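Local structure of polysaccharide Lyase Family 6 (6QPS) at residues V176-D188 with E213-S227. The protein probably cleaves mannuronate-rich alginate by beta-elimination, as a calcium-binding polysaccharide lyase of family 6 from a human gut bacterium. Sequence-based numbering, arbitrary orientation.
Sequences VGGLVLQVWLSAD and EIIRIGHSWSSQLES. With CA (calcium ion), chain C; ACT (acetate ion), chain D.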
loop_
_atom_site.group_PDB
_atom_site.type_symbol
_atom_site.label_atom_id
_atom_site.label_comp_id
_atom_site.label_asym_id
_atom_site.label_seq_id
_atom_site.Cartn_x
_atom_site.Cartn_y
_atom_site.Cartn_z
ATOM N N VAL A 176 10.439 14.075 -1.189
ATOM C CA VAL A 176 11.770 13.483 -1.164
ATOM C C VAL A 176 11.610 11.987 -1.340
ATOM O O VAL A 176 10.585 11.408 -0.976
ATOM C CB VAL A 176 12.440 13.835 0.184
ATOM C CG1 VAL A 176 13.748 13.089 0.379
ATOM C CG2 VAL A 176 12.652 15.364 0.291
ATOM N N GLY A 177 12.636 11.360 -1.905
ATOM C CA GLY A 177 12.647 9.921 -2.040
ATOM C C GLY A 177 12.401 9.198 -0.727
ATOM O O GLY A 177 12.729 9.719 0.351
ATOM N N GLY A 178 11.852 7.987 -0.823
ATOM C CA GLY A 178 11.590 7.157 0.337
ATOM C C GLY A 178 10.135 6.807 0.526
ATOM O O GLY A 178 9.246 7.442 -0.042
ATOM N N LEU A 179 9.891 5.791 1.346
ATOM C CA LEU A 179 8.553 5.269 1.574
ATOM C C LEU A 179 7.701 6.190 2.448
ATOM O O LEU A 179 8.189 6.807 3.394
ATOM C CB LEU A 179 8.683 3.917 2.280
ATOM C CG LEU A 179 8.629 2.669 1.392
ATOM C CD1 LEU A 179 7.191 2.483 0.850
ATOM C CD2 LEU A 179 9.681 2.673 0.300
ATOM N N VAL A 180 6.393 6.228 2.153
ATOM C CA VAL A 180 5.436 6.728 3.140
ATOM C C VAL A 180 5.347 5.743 4.311
ATOM O O VAL A 180 5.474 6.127 5.483
ATOM C CB VAL A 180 4.058 7.017 2.502
ATOM C CG1 VAL A 180 3.017 7.319 3.566
ATOM C CG2 VAL A 180 4.165 8.169 1.506
ATOM N N LEU A 181 5.168 4.459 4.006
ATOM C CA LEU A 181 4.941 3.431 5.020
ATOM C C LEU A 181 5.679 2.153 4.636
ATOM O O LEU A 181 5.296 1.460 3.683
ATOM C CB LEU A 181 3.445 3.195 5.200
ATOM C CG LEU A 181 2.966 2.142 6.183
ATOM C CD1 LEU A 181 3.529 2.366 7.528
ATOM C CD2 LEU A 181 1.429 2.154 6.262
ATOM N N GLN A 182 6.724 1.836 5.400
ATOM C CA GLN A 182 7.473 0.598 5.240
ATOM C C GLN A 182 7.122 -0.386 6.349
ATOM O O GLN A 182 7.154 -0.034 7.538
ATOM C CB GLN A 182 8.969 0.886 5.324
ATOM C CG GLN A 182 9.872 -0.349 5.357
ATOM C CD GLN A 182 9.985 -1.021 3.998
ATOM O OE1 GLN A 182 10.296 -0.383 3.000
ATOM N NE2 GLN A 182 9.749 -2.333 3.963
ATOM N N VAL A 183 6.825 -1.622 5.964
ATOM C CA VAL A 183 6.714 -2.738 6.903
ATOM C C VAL A 183 8.074 -3.440 6.914
ATOM O O VAL A 183 8.449 -4.104 5.937
ATOM C CB VAL A 183 5.561 -3.681 6.524
ATOM C CG1 VAL A 183 5.453 -4.790 7.571
ATOM C CG2 VAL A 183 4.242 -2.910 6.413
ATOM N N TRP A 184 8.807 -3.294 8.014
ATOM C CA TRP A 184 10.128 -3.884 8.150
ATOM C C TRP A 184 10.028 -5.285 8.718
ATOM O O TRP A 184 9.397 -5.489 9.758
ATOM C CB TRP A 184 10.949 -3.079 9.145
ATOM C CG TRP A 184 11.339 -1.693 8.696
ATOM C CD1 TRP A 184 10.651 -0.540 8.919
ATOM C CD2 TRP A 184 12.537 -1.317 7.994
ATOM N NE1 TRP A 184 11.336 0.538 8.391
ATOM C CE2 TRP A 184 12.499 0.088 7.830
ATOM C CE3 TRP A 184 13.635 -2.024 7.493
ATOM C CZ2 TRP A 184 13.508 0.788 7.175
ATOM C CZ3 TRP A 184 14.639 -1.320 6.859
ATOM C CH2 TRP A 184 14.556 0.069 6.687
ATOM N N LEU A 185 10.660 -6.241 8.049
ATOM C CA LEU A 185 10.711 -7.619 8.495
ATOM C C LEU A 185 12.155 -8.037 8.736
ATOM O O LEU A 185 13.087 -7.586 8.057
ATOM C CB LEU A 185 10.129 -8.553 7.446
ATOM C CG LEU A 185 8.806 -8.146 6.819
ATOM C CD1 LEU A 185 8.451 -9.127 5.688
ATOM C CD2 LEU A 185 7.671 -8.078 7.808
ATOM N N SER A 186 12.349 -8.905 9.717
ATOM C CA SER A 186 13.649 -9.520 9.920
ATOM C C SER A 186 13.457 -11.009 10.134
ATOM O O SER A 186 12.341 -11.469 10.387
ATOM C CB SER A 186 14.347 -8.950 11.154
ATOM O OG SER A 186 13.640 -9.310 12.325
ATOM N N ALA A 187 14.571 -11.754 10.113
ATOM C CA ALA A 187 14.497 -13.202 10.212
ATOM C C ALA A 187 13.793 -13.627 11.489
ATOM O O ALA A 187 13.086 -14.641 11.503
ATOM C CB ALA A 187 15.905 -13.802 10.150
ATOM N N ASP A 188 13.992 -12.893 12.581
ATOM C CA ASP A 188 13.344 -13.251 13.837
ATOM C C ASP A 188 12.113 -12.396 14.194
ATOM O O ASP A 188 11.467 -12.671 15.213
ATOM C CB ASP A 188 14.385 -13.274 14.967
ATOM C CG ASP A 188 15.580 -14.212 14.658
ATOM O OD1 ASP A 188 16.749 -13.751 14.747
ATOM O OD2 ASP A 188 15.363 -15.406 14.331
ATOM N N GLU A 213 7.615 4.626 -3.598
ATOM C CA GLU A 213 6.437 3.827 -3.284
ATOM C C GLU A 213 5.659 4.462 -2.124
ATOM O O GLU A 213 6.214 5.180 -1.284
ATOM C CB GLU A 213 6.874 2.420 -2.871
ATOM C CG GLU A 213 7.665 1.639 -3.934
ATOM C CD GLU A 213 9.196 1.806 -3.888
ATOM O OE1 GLU A 213 9.701 2.732 -3.200
ATOM O OE2 GLU A 213 9.897 1.003 -4.580
ATOM N N ILE A 214 4.363 4.156 -2.050
ATOM C CA ILE A 214 3.567 4.538 -0.883
ATOM C C ILE A 214 3.712 3.507 0.236
ATOM O O ILE A 214 4.049 3.855 1.371
ATOM C CB ILE A 214 2.089 4.743 -1.267
ATOM C CG1 ILE A 214 1.914 5.758 -2.406
ATOM C CG2 ILE A 214 1.269 5.205 -0.049
ATOM C CD1 ILE A 214 2.507 7.130 -2.158
ATOM N N ILE A 215 3.447 2.226 -0.052
ATOM C CA ILE A 215 3.620 1.147 0.916
ATOM C C ILE A 215 4.552 0.092 0.328
ATOM O O ILE A 215 4.394 -0.313 -0.833
ATOM C CB ILE A 215 2.271 0.486 1.279
ATOM C CG1 ILE A 215 1.260 1.471 1.858
ATOM C CG2 ILE A 215 2.469 -0.701 2.249
ATOM C CD1 ILE A 215 -0.102 0.883 2.147
ATOM N N ARG A 216 5.474 -0.405 1.151
ATOM C CA ARG A 216 6.318 -1.550 0.813
ATOM C C ARG A 216 6.219 -2.547 1.962
ATOM O O ARG A 216 6.436 -2.180 3.128
ATOM C CB ARG A 216 7.782 -1.163 0.566
ATOM C CG ARG A 216 8.623 -2.334 0.036
ATOM C CD ARG A 216 10.100 -2.012 0.179
ATOM N NE ARG A 216 10.620 -1.044 -0.783
ATOM C CZ ARG A 216 11.530 -0.121 -0.517
ATOM N NH1 ARG A 216 11.980 0.072 0.710
ATOM N NH2 ARG A 216 11.982 0.653 -1.486
ATOM N N ILE A 217 5.839 -3.774 1.657
ATOM C CA ILE A 217 5.649 -4.805 2.679
ATOM C C ILE A 217 6.815 -5.788 2.592
ATOM O O ILE A 217 6.802 -6.725 1.786
ATOM C CB ILE A 217 4.305 -5.532 2.561
ATOM C CG1 ILE A 217 3.140 -4.545 2.358
ATOM C CG2 ILE A 217 4.073 -6.405 3.846
ATOM C CD1 ILE A 217 1.778 -5.239 2.206
ATOM N N GLY A 218 7.827 -5.604 3.446
ATOM C CA GLY A 218 9.050 -6.378 3.365
ATOM C C GLY A 218 10.066 -5.791 2.410
ATOM O O GLY A 218 9.944 -4.651 1.957
ATOM N N HIS A 219 11.087 -6.605 2.119
ATOM C CA HIS A 219 12.153 -6.304 1.168
ATOM C C HIS A 219 12.517 -7.581 0.410
ATOM O O HIS A 219 12.181 -8.691 0.834
ATOM C CB HIS A 219 13.440 -5.843 1.871
ATOM C CG HIS A 219 13.367 -4.507 2.543
ATOM N ND1 HIS A 219 12.847 -4.330 3.809
ATOM C CD2 HIS A 219 13.854 -3.297 2.170
ATOM C CE1 HIS A 219 12.966 -3.059 4.160
ATOM N NE2 HIS A 219 13.578 -2.408 3.184
ATOM N N SER A 220 13.279 -7.442 -0.684
ATOM C CA SER A 220 13.786 -8.621 -1.381
ATOM C C SER A 220 14.357 -9.645 -0.400
ATOM O O SER A 220 14.071 -10.853 -0.494
ATOM C CB SER A 220 14.868 -8.201 -2.377
ATOM O OG SER A 220 15.914 -7.534 -1.705
ATOM N N TRP A 221 15.226 -9.184 0.522
ATOM C CA TRP A 221 15.960 -10.084 1.405
ATOM C C TRP A 221 15.080 -10.758 2.452
ATOM O O TRP A 221 15.480 -11.818 2.952
ATOM C CB TRP A 221 17.174 -9.383 2.050
ATOM C CG TRP A 221 16.941 -7.968 2.494
ATOM C CD1 TRP A 221 17.177 -6.833 1.770
ATOM C CD2 TRP A 221 16.442 -7.532 3.767
ATOM N NE1 TRP A 221 16.842 -5.732 2.498
ATOM C CE2 TRP A 221 16.401 -6.131 3.734
ATOM C CE3 TRP A 221 16.049 -8.193 4.935
ATOM C CZ2 TRP A 221 15.951 -5.367 4.816
ATOM C CZ3 TRP A 221 15.603 -7.426 6.016
ATOM C CH2 TRP A 221 15.570 -6.034 5.946
ATOM N N SER A 222 13.909 -10.207 2.783
ATOM C CA SER A 222 12.956 -10.830 3.702
ATOM C C SER A 222 11.745 -11.423 2.980
ATOM O O SER A 222 10.786 -11.847 3.639
ATOM C CB SER A 222 12.491 -9.813 4.738
ATOM O OG SER A 222 11.945 -8.672 4.091
ATOM N N SER A 223 11.780 -11.499 1.646
ATOM C CA SER A 223 10.568 -11.716 0.869
ATOM C C SER A 223 10.032 -13.143 0.933
ATOM O O SER A 223 8.862 -13.362 0.580
ATOM C CB SER A 223 10.793 -11.325 -0.596
ATOM O OG SER A 223 11.811 -12.114 -1.199
ATOM N N GLN A 224 10.849 -14.113 1.335
ATOM C CA GLN A 224 10.381 -15.489 1.470
ATOM C C GLN A 224 9.715 -15.749 2.808
ATOM O O GLN A 224 9.261 -16.872 3.050
ATOM C CB GLN A 224 11.521 -16.479 1.216
ATOM C CG GLN A 224 12.271 -16.202 -0.100
ATOM C CD GLN A 224 11.363 -16.190 -1.312
ATOM O OE1 GLN A 224 10.862 -17.228 -1.758
ATOM N NE2 GLN A 224 11.161 -15.010 -1.866
ATOM N N LEU A 225 9.604 -14.737 3.650
ATOM C CA LEU A 225 9.054 -14.899 4.989
ATOM C C LEU A 225 7.583 -14.497 5.049
ATOM O O LEU A 225 7.123 -13.605 4.331
ATOM C CB LEU A 225 9.831 -14.033 5.983
ATOM C CG LEU A 225 11.332 -14.283 6.028
ATOM C CD1 LEU A 225 12.013 -13.237 6.924
ATOM C CD2 LEU A 225 11.632 -15.703 6.495
ATOM N N GLU A 226 6.851 -15.138 5.964
ATOM C CA GLU A 226 5.438 -14.821 6.180
ATOM C C GLU A 226 5.300 -13.530 6.973
ATOM O O GLU A 226 5.868 -13.395 8.063
ATOM C CB GLU A 226 4.740 -15.980 6.913
ATOM C CG GLU A 226 3.251 -15.756 7.202
ATOM C CD GLU A 226 2.483 -16.979 7.732
ATOM O OE1 GLU A 226 3.079 -18.067 7.821
ATOM O OE2 GLU A 226 1.284 -16.819 8.055
ATOM N N SER A 227 4.533 -12.591 6.417
ATOM C CA SER A 227 4.264 -11.292 7.012
ATOM C C SER A 227 2.855 -11.187 7.579
ATOM O O SER A 227 2.678 -10.770 8.726
ATOM C CB SER A 227 4.508 -10.219 5.936
ATOM O OG SER A 227 4.287 -8.906 6.433
HETATM CA CA CA C . 9.706 0.777 -6.917
HETATM C C ACT D . 14.582 -4.321 -1.648
HETATM O O ACT D . 13.452 -4.769 -1.807
HETATM O OXT ACT D . 15.651 -4.938 -1.419
HETATM C CH3 ACT D . 14.725 -2.811 -1.811
HETATM O O HOH W 1 12.131 -6.319 5.538
HETATM O O HOH W 2 11.363 -1.002 -6.691
HETATM O O HOH W 3 9.570 0.164 -9.301
#
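Q182 OE1 accepts a 2.9 Å bond from R216 NH1, tilted from both the guanidinium and carbonyl planes, while Q182 NE2 donates to G218 O (3.1 Å) and V183 O, above the plane of each carbonyl. Three bonds fix the amide's rotation; the bend at chi2 (75°) brings it over to R216 and G218, its plane 14° from the H219 ring's. L179 CD2 sits over the centre of one guanidinium face, 3.4 Å from R216 CZ, the acetate methyl over the other. Y155 OH, on strand 155-159, the other neighbour of 181-183, also hydrogen-bonds R216 NH1. L185 CD1 packs on G218 CA (3.6 Å), and a water bridges L185 N, H219 ND1 and S222 OG. Q182 and R216 rise from parallel strands 181-183 and 215-218, joined by four backbone bonds, from L181 N-I214 O to G218 N-V183 O. L181, V183, I215 and I217 line the opposite face, where I215 packs on F201 and F236, and L181 on V157. E213 OE2 binds calcium (2.4 Å) with N210, E242 and E244, its OE1 offering R216 only a charge contact. Such aligned rungs beside calcium are characteristic of the parallel beta-helix of PL6 lyases.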